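Side-chain contacts in annexin (Schistosoma mansoni, PDB 4MDU), which binds acidic phospholipid membranes in a calcium-dependent manner, aggregates liposomes when calcium is present and takes part in worm reproduction and host-parasite interaction: residues 112-117 with 147-152; 126-131 with 169-174; 141-146 with 186-191; 179-184 with 274-279. All blocks are in the same frame, centred on the assembly; numbering follows the deposited sequence.

Contact 1: 112-117 with 147-152; sequences MLAKSL and ADAYKQ
Ala114 meets the backbone of Tyr150 where helix 109-122 crosses helix 140-156. Its CB points at the second helix and lies 3.5 Å from Tyr150 N. The same methyl is 4.0 Å from Ala149 CB and 4.0 Å from Tyr150 CB. The methyl rests on the peptide link between Ala149 and Tyr150. The small side chains let the axes of the two short segments come within 8.2 Å, at a crossing angle of -64°. Ala114 O lies obliquely by the Tyr150 ring, 3.7 Å from CD2. Both helices belong to the second annexin repeat, and the contact is part of the buried packing of that all-helical unit. Ala114 also touches Val146 and Val153, so helix 140-156 lines it over about two turns. One turn further on comes Leu117. Its CB is 4.1 Å from Tyr150 CE2, and its carbonyl carbon lies at the ring edge, near the ring plane. Tyr150 CG stands anti to its own backbone N (chi1 -164°), which swings the ring along helix 109-122 toward Leu117. The far end of the ring is held by Asp169, whose OD2 shares a hydrogen bond with Tyr150 OH. Leu117 also packs on Val146 and, on helix 128-136, on Leu131, Ile134 and Phe135.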
# COMPACT_ATOMS: atom_id res chain seq x y z
N MET B 112 -1.34 15.81 -18.83
CA MET B 112 -2.29 14.96 -18.13
C MET B 112 -1.60 14.19 -17.01
O MET B 112 -2.08 14.13 -15.88
CB MET B 112 -3.00 14.03 -19.11
CG MET B 112 -4.14 13.26 -18.47
SD MET B 112 -3.55 11.63 -18.09
CE MET B 112 -3.94 10.91 -19.66
N LEU B 113 -0.43 13.62 -17.30
CA LEU B 113 0.26 12.86 -16.27
C LEU B 113 0.73 13.80 -15.18
O LEU B 113 0.65 13.48 -13.98
CB LEU B 113 1.40 12.02 -16.85
CG LEU B 113 0.91 10.92 -17.79
CD1 LEU B 113 2.11 10.19 -18.38
CD2 LEU B 113 -0.03 9.96 -17.06
N ALA B 114 1.21 14.98 -15.56
CA ALA B 114 1.73 15.91 -14.55
C ALA B 114 0.62 16.36 -13.59
O ALA B 114 0.82 16.44 -12.39
CB ALA B 114 2.46 17.11 -15.20
N LYS B 115 -0.57 16.64 -14.12
CA LYS B 115 -1.67 17.02 -13.25
C LYS B 115 -1.99 15.93 -12.21
O LYS B 115 -2.14 16.21 -11.03
CB LYS B 115 -2.91 17.38 -14.07
CG LYS B 115 -3.39 18.82 -13.86
CD LYS B 115 -4.70 19.08 -14.61
CE LYS B 115 -5.20 20.50 -14.41
NZ LYS B 115 -6.50 20.74 -15.10
N SER B 116 -2.07 14.68 -12.65
CA SER B 116 -2.27 13.58 -11.70
C SER B 116 -1.13 13.48 -10.69
O SER B 116 -1.37 13.14 -9.53
CB SER B 116 -2.44 12.23 -12.42
OG SER B 116 -3.61 12.21 -13.21
N LEU B 117 0.10 13.74 -11.11
CA LEU B 117 1.23 13.68 -10.17
C LEU B 117 1.05 14.79 -9.15
O LEU B 117 1.20 14.58 -7.94
CB LEU B 117 2.58 13.84 -10.89
CG LEU B 117 3.01 12.63 -11.74
CD1 LEU B 117 4.23 12.99 -12.60
CD2 LEU B 117 3.29 11.42 -10.84
N ALA B 147 8.13 16.27 -16.41
CA ALA B 147 8.72 17.23 -15.50
C ALA B 147 8.46 18.65 -16.00
O ALA B 147 8.09 19.53 -15.23
CB ALA B 147 10.22 16.97 -15.33
N ASP B 148 8.62 18.88 -17.30
CA ASP B 148 8.40 20.21 -17.82
C ASP B 148 6.95 20.60 -17.64
O ASP B 148 6.64 21.69 -17.19
CB ASP B 148 8.78 20.31 -19.29
CG ASP B 148 10.29 20.34 -19.49
OD1 ASP B 148 11.02 20.58 -18.49
OD2 ASP B 148 10.74 20.12 -20.64
N ALA B 149 6.07 19.68 -18.01
CA ALA B 149 4.65 19.95 -17.97
C ALA B 149 4.24 20.26 -16.53
O ALA B 149 3.39 21.11 -16.28
CB ALA B 149 3.89 18.77 -18.52
N TYR B 150 4.87 19.56 -15.58
CA TYR B 150 4.59 19.79 -14.17
C TYR B 150 4.81 21.25 -13.80
O TYR B 150 3.96 21.87 -13.17
CB TYR B 150 5.47 18.91 -13.29
CG TYR B 150 5.00 18.80 -11.85
CD1 TYR B 150 5.44 19.70 -10.88
CD2 TYR B 150 4.12 17.78 -11.47
CE1 TYR B 150 5.02 19.59 -9.56
CE2 TYR B 150 3.68 17.67 -10.15
CZ TYR B 150 4.13 18.58 -9.21
OH TYR B 150 3.71 18.45 -7.91
N LYS B 151 5.97 21.79 -14.19
CA LYS B 151 6.27 23.20 -13.94
C LYS B 151 5.16 24.09 -14.51
O LYS B 151 4.82 25.12 -13.93
CB LYS B 151 7.66 23.59 -14.47
CG LYS B 151 8.81 22.96 -13.68
CD LYS B 151 10.19 23.39 -14.17
CE LYS B 151 10.45 24.86 -13.86
NZ LYS B 151 10.37 25.16 -12.40
N GLN B 152 4.58 23.67 -15.63
CA GLN B 152 3.46 24.39 -16.23
C GLN B 152 2.15 24.20 -15.46
O GLN B 152 1.26 25.05 -15.52
CB GLN B 152 3.29 23.99 -17.69
CG GLN B 152 2.24 24.82 -18.43
CD GLN B 152 2.51 26.32 -18.33
OE1 GLN B 152 3.65 26.75 -18.16
NE2 GLN B 152 1.45 27.11 -18.42

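Contact 2: 126-131 with 169-174; sequences TNDRVL and DMKKET
Lys171 reaches over the hydroxyl of Thr126 with the end of its chain. The closest approach is Lys171 CE to Thr126 OG1, at 3.5 Å. Lys171 NZ is 3.8 Å from Thr126 OG1 and 4.1 Å from Thr126 CB. This is a van der Waals overlap, and the two side chains cross obliquely. The lysine is extended beyond CG, so its side chain spans from the loop to the residues at the start of helix 128-136. Thr126 OG1 is anti to the carbonyl carbon (chi1 -63°), on the side from which the lysine arrives. Asp128 takes a looser part. Its OD2 is 4.3 Å from Lys171 NZ, which is too long for a salt bridge. A water lies between them. It accepts a hydrogen bond from Lys171 NZ at 2.7 Å, while its link to Asp128 OD2 at 3.4 Å is weak. The charges probably still attract each other at this range. Each has a stronger partner outside the two segments. Lys171 NZ forms a salt bridge with Glu179 of the second subunit, and Asp128 OD1 is hydrogen-bonded to Tyr178 OH. The contact thus lies at the subunit interface of the homodimer. It brings together ligands of separate calcium sites. Asp128 shares one calcium with Asp275 of the third repeat, Lys171 and Thr174 serve another, and Glu173 serves a third. In this calcium-free form the start of helix 128-136 still lies beside loop 170-174, the pairing that builds annexin calcium sites.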
# COMPACT_ATOMS: atom_id res chain seq x y z
N THR B 126 0.34 11.06 0.60
CA THR B 126 0.95 10.93 -0.70
C THR B 126 0.35 9.74 -1.42
O THR B 126 0.35 8.64 -0.88
CB THR B 126 2.45 10.67 -0.56
OG1 THR B 126 3.05 11.81 0.06
CG2 THR B 126 3.06 10.49 -1.92
N ASN B 127 -0.17 9.96 -2.61
CA ASN B 127 -0.72 8.84 -3.35
C ASN B 127 0.39 8.10 -4.08
O ASN B 127 0.56 8.25 -5.28
CB ASN B 127 -1.78 9.29 -4.33
CG ASN B 127 -2.69 8.17 -4.72
OD1 ASN B 127 -2.34 7.00 -4.56
ND2 ASN B 127 -3.87 8.51 -5.22
N ASP B 128 1.14 7.30 -3.34
CA ASP B 128 2.34 6.67 -3.85
C ASP B 128 2.04 5.66 -4.93
O ASP B 128 2.82 5.47 -5.87
CB ASP B 128 3.12 6.03 -2.72
CG ASP B 128 3.95 7.05 -1.97
OD1 ASP B 128 4.86 7.62 -2.59
OD2 ASP B 128 3.67 7.29 -0.78
N ARG B 129 0.87 5.04 -4.79
CA ARG B 129 0.38 4.08 -5.75
C ARG B 129 0.35 4.72 -7.13
O ARG B 129 0.71 4.09 -8.14
CB ARG B 129 -1.02 3.64 -5.36
CG ARG B 129 -1.63 2.62 -6.29
CD ARG B 129 -3.00 2.13 -5.79
NE ARG B 129 -3.70 1.39 -6.83
CZ ARG B 129 -4.69 0.53 -6.62
NH1 ARG B 129 -5.11 0.27 -5.39
NH2 ARG B 129 -5.27 -0.08 -7.65
N VAL B 130 -0.07 5.98 -7.17
CA VAL B 130 -0.11 6.76 -8.39
C VAL B 130 1.31 7.14 -8.86
O VAL B 130 1.61 7.13 -10.05
CB VAL B 130 -1.02 8.01 -8.23
CG1 VAL B 130 -0.87 8.97 -9.41
CG2 VAL B 130 -2.49 7.58 -8.10
N LEU B 131 2.21 7.44 -7.92
CA LEU B 131 3.59 7.76 -8.32
C LEU B 131 4.25 6.53 -8.94
O LEU B 131 4.84 6.60 -10.02
CB LEU B 131 4.42 8.25 -7.12
CG LEU B 131 3.89 9.42 -6.32
CD1 LEU B 131 4.99 9.98 -5.35
CD2 LEU B 131 3.38 10.48 -7.27
N ASP B 169 8.66 18.76 -5.12
CA ASP B 169 7.46 18.29 -4.45
C ASP B 169 7.58 16.87 -3.92
O ASP B 169 6.91 16.48 -2.95
CB ASP B 169 6.26 18.41 -5.40
CG ASP B 169 5.78 19.84 -5.52
OD1 ASP B 169 6.25 20.69 -4.74
OD2 ASP B 169 4.91 20.12 -6.37
N MET B 170 8.46 16.09 -4.54
CA MET B 170 8.66 14.72 -4.11
C MET B 170 9.33 14.63 -2.76
O MET B 170 9.92 15.60 -2.28
CB MET B 170 9.49 13.96 -5.14
CG MET B 170 8.74 13.84 -6.45
SD MET B 170 9.63 12.97 -7.71
CE MET B 170 9.80 11.35 -6.96
N LYS B 171 9.23 13.46 -2.14
CA LYS B 171 9.95 13.19 -0.92
C LYS B 171 11.45 13.09 -1.21
O LYS B 171 11.86 12.63 -2.28
CB LYS B 171 9.41 11.91 -0.28
CG LYS B 171 7.96 12.04 0.21
CD LYS B 171 7.51 10.83 1.04
CE LYS B 171 6.07 11.02 1.55
NZ LYS B 171 5.45 9.80 2.17
N LYS B 172 12.27 13.53 -0.26
CA LYS B 172 13.72 13.48 -0.40
C LYS B 172 14.27 12.07 -0.19
O LYS B 172 13.69 11.26 0.52
N GLU B 173 15.40 11.79 -0.82
CA GLU B 173 15.97 10.45 -0.89
C GLU B 173 16.40 9.92 0.47
O GLU B 173 16.55 8.71 0.65
CB GLU B 173 17.15 10.42 -1.86
CG GLU B 173 18.04 11.64 -1.79
CD GLU B 173 18.62 12.01 -3.15
OE1 GLU B 173 19.76 11.58 -3.45
OE2 GLU B 173 17.93 12.71 -3.92
N THR B 174 16.57 10.83 1.42
CA THR B 174 16.89 10.46 2.79
C THR B 174 15.68 9.88 3.53
O THR B 174 15.80 9.34 4.64
CB THR B 174 17.42 11.68 3.56
OG1 THR B 174 16.45 12.74 3.48
CG2 THR B 174 18.74 12.17 2.98
O HOH W 1 6.61 7.86 0.77

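Contact 3: 141-146 with 186-191; sequences DEMKAV and VQAERD
Met143 lays its terminal methyl on Val186. Met143 CE lies 3.3 Å from Val186 CG2 and 3.5 Å from Val186 CG1. Both are shorter than usual carbon contacts, so the exact placing of the methyl is doubtful, but it lies against both valine branches. The two side chains run at a slant to each other. Trans about chi1 (-179°), the methionine leaves its helix and then bends at chi2 and chi3. The bends bring SD to 3.9 Å from Val186 CA and lay CE against the branches. Nearer its root, Met143 CG is 4.1 Å from Ala188 CB. Lys144 lays its aliphatic chain on the Ala188 methyl, with Lys144 CE 3.9 Å from Ala188 CB. A water links the two sides at Lys144. It donates a hydrogen bond to Ala188 O at 2.9 Å and accepts a weak one from Lys144 NZ. The contact packs helix 140-156 of the second annexin repeat against the C-terminal end of helix 177-187 in the same repeat and the turn that follows it. Ala188 ends that helix in a left-handed conformation (phi 59°), and its CB faces helix 140-156 at this turn. Further out, Phe135 of helix 128-136 touches both Met143 and Val186. Leu166 also packs on Met143, and Val167 and Met170 pack on Val186. The chain beyond the turn is tied down by Arg190 O, which is hydrogen-bonded to Asn140 ND2, and by Asp191 O, bonded to Trp139 NE1.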
# COMPACT_ATOMS: atom_id res chain seq x y z
N ASP B 141 13.04 10.52 -21.91
CA ASP B 141 12.51 11.69 -22.60
C ASP B 141 11.06 12.01 -22.20
O ASP B 141 10.68 13.17 -22.11
CB ASP B 141 12.61 11.48 -24.11
CG ASP B 141 14.05 11.54 -24.59
OD1 ASP B 141 14.83 12.27 -23.95
OD2 ASP B 141 14.41 10.86 -25.56
N GLU B 142 10.28 10.97 -21.96
CA GLU B 142 8.89 11.15 -21.53
C GLU B 142 8.89 11.78 -20.16
O GLU B 142 8.13 12.72 -19.90
CB GLU B 142 8.18 9.79 -21.53
CG GLU B 142 8.15 9.21 -22.94
CD GLU B 142 7.75 7.74 -23.00
OE1 GLU B 142 8.06 6.99 -22.05
OE2 GLU B 142 7.12 7.33 -24.01
N MET B 143 9.77 11.29 -19.30
CA MET B 143 9.86 11.77 -17.92
C MET B 143 10.18 13.26 -17.89
O MET B 143 9.58 14.01 -17.11
CB MET B 143 10.93 10.96 -17.16
CG MET B 143 11.09 11.36 -15.71
SD MET B 143 9.75 10.77 -14.66
CE MET B 143 9.55 12.19 -13.61
N LYS B 144 11.11 13.68 -18.75
CA LYS B 144 11.53 15.08 -18.84
C LYS B 144 10.38 15.93 -19.36
O LYS B 144 10.16 17.05 -18.89
CB LYS B 144 12.77 15.27 -19.73
CG LYS B 144 14.04 14.59 -19.20
CD LYS B 144 15.20 14.70 -20.18
CE LYS B 144 16.42 13.92 -19.71
NZ LYS B 144 17.63 14.19 -20.57
N ALA B 145 9.65 15.41 -20.34
CA ALA B 145 8.45 16.10 -20.82
C ALA B 145 7.41 16.24 -19.71
O ALA B 145 6.72 17.26 -19.62
CB ALA B 145 7.85 15.39 -22.02
N VAL B 146 7.29 15.23 -18.85
CA VAL B 146 6.33 15.33 -17.76
C VAL B 146 6.83 16.32 -16.71
O VAL B 146 6.06 17.12 -16.16
CB VAL B 146 6.06 13.97 -17.09
CG1 VAL B 146 5.19 14.17 -15.86
CG2 VAL B 146 5.39 13.01 -18.06
N VAL B 186 12.84 9.57 -11.62
CA VAL B 186 12.60 10.95 -12.03
C VAL B 186 13.91 11.61 -12.53
O VAL B 186 13.88 12.56 -13.31
CB VAL B 186 11.96 11.74 -10.89
CG1 VAL B 186 11.89 13.22 -11.22
CG2 VAL B 186 10.54 11.19 -10.61
N GLN B 187 15.05 11.08 -12.12
CA GLN B 187 16.33 11.52 -12.69
C GLN B 187 16.34 11.44 -14.22
O GLN B 187 17.04 12.20 -14.88
CB GLN B 187 17.49 10.69 -12.14
CG GLN B 187 17.69 10.77 -10.64
CD GLN B 187 18.13 12.14 -10.17
OE1 GLN B 187 18.36 13.05 -10.98
NE2 GLN B 187 18.24 12.31 -8.86
N ALA B 188 15.59 10.50 -14.79
CA ALA B 188 15.58 10.30 -16.25
C ALA B 188 16.97 9.97 -16.79
O ALA B 188 17.39 10.50 -17.83
CB ALA B 188 15.02 11.55 -16.95
N GLU B 189 17.71 9.12 -16.07
CA GLU B 189 18.99 8.63 -16.57
C GLU B 189 19.00 7.11 -16.62
O GLU B 189 19.99 6.48 -16.26
CB GLU B 189 20.16 9.15 -15.73
CG GLU B 189 20.48 10.62 -15.99
CD GLU B 189 21.63 11.12 -15.12
OE1 GLU B 189 22.68 10.44 -15.09
OE2 GLU B 189 21.48 12.18 -14.48
N ARG B 190 17.90 6.53 -17.06
CA ARG B 190 17.85 5.08 -17.28
C ARG B 190 18.62 4.77 -18.56
O ARG B 190 18.81 5.65 -19.40
CB ARG B 190 16.39 4.61 -17.37
CG ARG B 190 15.51 5.15 -16.25
CD ARG B 190 14.01 4.92 -16.48
NE ARG B 190 13.63 3.61 -15.98
CZ ARG B 190 12.40 3.15 -15.85
NH1 ARG B 190 11.33 3.89 -16.16
NH2 ARG B 190 12.25 1.93 -15.38
N ASP B 191 19.09 3.53 -18.72
CA ASP B 191 19.77 3.16 -19.95
C ASP B 191 18.89 3.42 -21.14
O ASP B 191 17.68 3.22 -21.08
CB ASP B 191 20.16 1.69 -19.97
CG ASP B 191 21.10 1.31 -18.85
OD1 ASP B 191 21.66 2.23 -18.20
OD2 ASP B 191 21.25 0.10 -18.61
O HOH W 2 18.82 13.03 -18.12

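Contact 4: 179-184 with 274-279; sequences EYALLS and GDYRKL
Apolar packing carries the contact between Ala181 and Leu182 of helix 177-187 and Tyr276 and Leu279 of helix 274-288. Leu279 CD2 is the central atom. It lies 3.6 Å from Ala181 CB, 3.7 Å from Leu182 CD1 and 3.7 Å from Leu182 N. With CG opposite the backbone N (chi1 173°) and chi2 at 57°, CD2 comes to lie against both Ala181 and Leu182. The leucine side chains meet at a slant. The aromatic contact is an edge contact. Ala181 CB lies in the plane of the Tyr276 ring, 3.9 Å from CE1. Tyr276 OH is hydrogen-bonded to Thr238 OG1 of helix 236-243, which helps fix the position of the ring.

Polar bonds run within each helix. Ser184 OG donates to Ala181 O at 2.7 Å, bending back over its own turn. Lys278 NZ forms a salt bridge with Asp275 OD1 at 2.8 Å, coming from above the carboxylate plane. Asp275 is a calcium ligand. Its side chain lies beside that of Asp128, another ligand of that calcium, and the two acids would probably repel each other without the metal.

The contact joins the second annexin repeat to the third, with the segment axes 35° apart. The side-chain groups that meet are hydrocarbon. This suggests that buried apolar packing, not polar bonds, holds the two helices together here, while the charged groups lie at the calcium-site end.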
# COMPACT_ATOMS: atom_id res chain seq x y z
N GLU B 179 11.93 6.15 -1.55
CA GLU B 179 12.01 7.54 -2.01
C GLU B 179 13.22 7.74 -2.91
O GLU B 179 13.16 8.43 -3.93
CB GLU B 179 12.08 8.49 -0.82
CG GLU B 179 10.79 8.60 -0.03
CD GLU B 179 10.53 7.39 0.86
OE1 GLU B 179 11.42 6.53 0.95
OE2 GLU B 179 9.43 7.31 1.48
N TYR B 180 14.33 7.13 -2.51
CA TYR B 180 15.55 7.24 -3.29
C TYR B 180 15.33 6.61 -4.67
O TYR B 180 15.67 7.21 -5.69
CB TYR B 180 16.71 6.59 -2.55
CG TYR B 180 18.02 6.65 -3.32
CD1 TYR B 180 18.30 5.71 -4.30
CD2 TYR B 180 18.96 7.64 -3.06
CE1 TYR B 180 19.49 5.76 -5.02
CE2 TYR B 180 20.16 7.70 -3.77
CZ TYR B 180 20.42 6.75 -4.75
OH TYR B 180 21.60 6.77 -5.47
N ALA B 181 14.73 5.42 -4.69
CA ALA B 181 14.46 4.74 -5.97
C ALA B 181 13.51 5.56 -6.81
O ALA B 181 13.69 5.69 -8.02
CB ALA B 181 13.90 3.33 -5.74
N LEU B 182 12.48 6.11 -6.17
CA LEU B 182 11.51 6.96 -6.86
C LEU B 182 12.24 8.11 -7.56
O LEU B 182 12.03 8.35 -8.75
CB LEU B 182 10.49 7.50 -5.87
CG LEU B 182 9.03 7.62 -6.31
CD1 LEU B 182 8.58 6.35 -6.97
CD2 LEU B 182 8.12 7.97 -5.12
N LEU B 183 13.10 8.80 -6.81
CA LEU B 183 13.93 9.88 -7.35
C LEU B 183 14.83 9.46 -8.51
O LEU B 183 15.07 10.26 -9.42
CB LEU B 183 14.81 10.49 -6.25
CG LEU B 183 14.36 11.78 -5.57
CD1 LEU B 183 13.29 12.51 -6.39
CD2 LEU B 183 13.86 11.49 -4.17
N SER B 184 15.34 8.24 -8.48
CA SER B 184 16.19 7.77 -9.57
C SER B 184 15.42 7.66 -10.88
O SER B 184 15.94 7.99 -11.94
CB SER B 184 16.87 6.44 -9.23
OG SER B 184 15.98 5.35 -9.37
N GLY B 274 7.49 -3.00 1.73
CA GLY B 274 6.81 -1.72 1.61
C GLY B 274 6.71 -1.24 0.18
O GLY B 274 6.72 -2.03 -0.76
N ASP B 275 6.59 0.07 0.01
CA ASP B 275 6.47 0.66 -1.31
C ASP B 275 7.72 0.43 -2.14
O ASP B 275 7.67 0.42 -3.38
CB ASP B 275 6.15 2.14 -1.20
CG ASP B 275 4.68 2.39 -0.97
OD1 ASP B 275 3.87 1.53 -1.39
OD2 ASP B 275 4.32 3.42 -0.36
N TYR B 276 8.84 0.24 -1.45
CA TYR B 276 10.09 -0.06 -2.13
C TYR B 276 9.96 -1.37 -2.90
O TYR B 276 10.30 -1.44 -4.09
CB TYR B 276 11.26 -0.10 -1.14
CG TYR B 276 12.60 -0.35 -1.81
CD1 TYR B 276 13.10 0.54 -2.75
CD2 TYR B 276 13.36 -1.46 -1.48
CE1 TYR B 276 14.31 0.32 -3.35
CE2 TYR B 276 14.58 -1.69 -2.08
CZ TYR B 276 15.05 -0.80 -3.01
OH TYR B 276 16.25 -1.02 -3.61
N ARG B 277 9.42 -2.40 -2.25
CA ARG B 277 9.15 -3.66 -2.96
C ARG B 277 8.19 -3.45 -4.12
O ARG B 277 8.42 -3.94 -5.23
CB ARG B 277 8.63 -4.72 -1.99
CG ARG B 277 7.90 -5.87 -2.67
CD ARG B 277 7.64 -7.00 -1.68
NE ARG B 277 7.17 -6.48 -0.41
CZ ARG B 277 7.02 -7.22 0.69
NH1 ARG B 277 7.30 -8.52 0.67
NH2 ARG B 277 6.59 -6.65 1.82
N LYS B 278 7.11 -2.71 -3.87
CA LYS B 278 6.07 -2.53 -4.88
C LYS B 278 6.63 -1.77 -6.09
O LYS B 278 6.30 -2.08 -7.23
CB LYS B 278 4.85 -1.78 -4.30
CG LYS B 278 4.20 -2.44 -3.08
CD LYS B 278 2.92 -1.71 -2.69
CE LYS B 278 2.51 -1.97 -1.23
NZ LYS B 278 2.85 -0.82 -0.32
N LEU B 279 7.45 -0.75 -5.84
CA LEU B 279 8.09 -0.03 -6.93
C LEU B 279 9.01 -0.98 -7.74
O LEU B 279 8.88 -1.10 -8.96
CB LEU B 279 8.85 1.19 -6.40
CG LEU B 279 9.71 1.95 -7.43
CD1 LEU B 279 8.84 2.41 -8.57
CD2 LEU B 279 10.44 3.15 -6.81

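How the contacts relate
From the N terminus, the chain first lays down 112-117, which contact 1 joins to 147-152. Contact 2 opens inside that loop at 126-131 and closes beyond it at 169-174, so the two cross. Contact 3 also opens within contact 1, at 141-146, and closes later still, at 186-191; it crosses both. All three tie together helices and loops of the second annexin repeat. Contact 4 opens at 179-184, before contact 3 closes, so these two cross. It ends at 274-279, joining the second repeat to the third. It follows contacts 1 and 2 in series. Contacts 2 and 4 lie side by side and both touch the second subunit.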